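PDB 3M21: probable tautomerase HP_0924 from Helicobacter pylori, which probably acts as a small tautomerase of the MIF structural superfamily, a beta-alpha-beta protein that assembles here as a hexamer. Local coordinates for residues I5-P9 / E47-Y53. Numbering follows the deposited sequence.
Sequences IKLVP and EVDSNNY
The carbonyl O of Leu-7 takes the backbone N-H of Val-48 at 2.8 Å, nearly straight at 173°, and Glu-47 CA adds a longer CA-H...O contact to the same oxygen. The bond follows the parallel bridge between Leu-7 and Glu-47, the only bridge between the two segments. Just past it Val-48 O meets three carbons: Val-8 CA at 3.3 Å in a CA-H...O contact, and Val-8 CG1 and Pro-9 CD, each 3.2 Å away. Both methyls of Val-8 bear on 47-53. With CG1 anti to its own backbone N (chi1 -174°), that branch presses on Ser-50, CG1 to CA being a tight 3.5 Å, while CG2 reaches Tyr-53 CD1 at 3.5 Å, obliquely to the ring. Lys-6 O lies near the ring plane, at the edge by CE1. The loop at 49-51 includes an Asx turn, in which Asp-49 OD1 accepts hydrogen bonds from both N and ND2 of Asn-51. The contact extends strands 2-7 and 42-47, the parallel pair of a beta-alpha-beta unit joined through helix 16-34. That helix packs on Leu-7 through Leu-22, helix 60-63 touches Ser-50 through His-61, and antiparallel strands of two different neighbouring subunits pair with Lys-6 and with Tyr-53.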
# COMPACT_ATOMS: atom_id res chain seq x y z
N ILE F 5 5.98 6.74 -1.17
CA ILE F 5 6.70 7.32 -0.05
C ILE F 5 5.68 7.93 0.88
O ILE F 5 4.87 8.76 0.46
CB ILE F 5 7.65 8.44 -0.52
CG1 ILE F 5 8.73 7.88 -1.44
CG2 ILE F 5 8.27 9.13 0.67
CD1 ILE F 5 9.54 8.96 -2.14
N LYS F 6 5.70 7.52 2.14
CA LYS F 6 4.77 8.06 3.12
C LYS F 6 5.57 8.81 4.16
O LYS F 6 6.48 8.25 4.79
CB LYS F 6 3.97 6.93 3.77
CG LYS F 6 3.10 6.15 2.79
CD LYS F 6 2.27 5.10 3.51
CE LYS F 6 1.50 4.26 2.51
NZ LYS F 6 0.59 5.09 1.67
N LEU F 7 5.24 10.08 4.36
CA LEU F 7 5.95 10.90 5.32
C LEU F 7 5.01 11.86 6.04
O LEU F 7 3.89 12.09 5.60
CB LEU F 7 7.04 11.69 4.59
CG LEU F 7 6.55 12.62 3.48
CD1 LEU F 7 5.98 13.89 4.09
CD2 LEU F 7 7.70 12.99 2.54
N VAL F 8 5.47 12.43 7.15
CA VAL F 8 4.66 13.38 7.91
C VAL F 8 5.18 14.80 7.67
O VAL F 8 6.37 15.07 7.86
CB VAL F 8 4.72 13.09 9.42
CG1 VAL F 8 3.75 13.99 10.16
CG2 VAL F 8 4.39 11.63 9.66
N PRO F 9 4.30 15.72 7.23
CA PRO F 9 4.72 17.10 6.99
C PRO F 9 5.32 17.73 8.24
O PRO F 9 5.03 17.30 9.35
CB PRO F 9 3.41 17.80 6.60
CG PRO F 9 2.65 16.72 5.91
CD PRO F 9 2.90 15.52 6.82
N GLU F 47 1.19 12.29 2.20
CA GLU F 47 1.48 13.13 3.35
C GLU F 47 0.52 12.73 4.46
O GLU F 47 -0.69 12.91 4.35
CB GLU F 47 1.32 14.60 2.97
CG GLU F 47 2.42 15.09 2.04
CD GLU F 47 2.16 16.47 1.46
OE1 GLU F 47 1.81 16.55 0.27
OE2 GLU F 47 2.29 17.46 2.19
N VAL F 48 1.09 12.15 5.51
CA VAL F 48 0.33 11.66 6.66
C VAL F 48 0.32 12.62 7.83
O VAL F 48 1.37 13.13 8.24
CB VAL F 48 0.92 10.32 7.14
CG1 VAL F 48 0.03 9.72 8.21
CG2 VAL F 48 1.07 9.38 5.96
N ASP F 49 -0.87 12.86 8.38
CA ASP F 49 -1.01 13.75 9.53
C ASP F 49 -0.20 13.17 10.69
O ASP F 49 -0.17 11.95 10.89
CB ASP F 49 -2.48 13.86 9.93
CG ASP F 49 -2.72 14.92 10.98
OD1 ASP F 49 -2.65 14.60 12.19
OD2 ASP F 49 -2.96 16.08 10.59
N SER F 50 0.46 14.04 11.44
CA SER F 50 1.29 13.61 12.56
C SER F 50 0.54 12.78 13.60
O SER F 50 1.16 12.11 14.42
CB SER F 50 1.93 14.83 13.24
OG SER F 50 0.95 15.62 13.87
N ASN F 51 -0.79 12.83 13.57
CA ASN F 51 -1.63 12.07 14.51
C ASN F 51 -2.04 10.71 13.93
O ASN F 51 -2.61 9.87 14.63
CB ASN F 51 -2.91 12.86 14.82
CG ASN F 51 -2.64 14.12 15.65
OD1 ASN F 51 -2.33 14.04 16.84
ND2 ASN F 51 -2.74 15.27 15.02
N ASN F 52 -1.75 10.50 12.65
CA ASN F 52 -2.11 9.28 11.95
C ASN F 52 -0.93 8.34 11.71
O ASN F 52 -1.08 7.24 11.18
CB ASN F 52 -2.72 9.65 10.60
CG ASN F 52 -4.07 10.34 10.74
OD1 ASN F 52 -4.23 11.28 11.53
ND2 ASN F 52 -5.03 9.89 9.96
N TYR F 53 0.25 8.79 12.11
CA TYR F 53 1.48 8.02 11.91
C TYR F 53 2.06 7.66 13.27
O TYR F 53 2.19 8.52 14.15
CB TYR F 53 2.46 8.87 11.11
CG TYR F 53 3.64 8.14 10.52
CD1 TYR F 53 3.89 8.19 9.14
CD2 TYR F 53 4.54 7.43 11.33
CE1 TYR F 53 5.02 7.58 8.59
CE2 TYR F 53 5.67 6.81 10.77
CZ TYR F 53 5.89 6.90 9.40
OH TYR F 53 6.99 6.29 8.84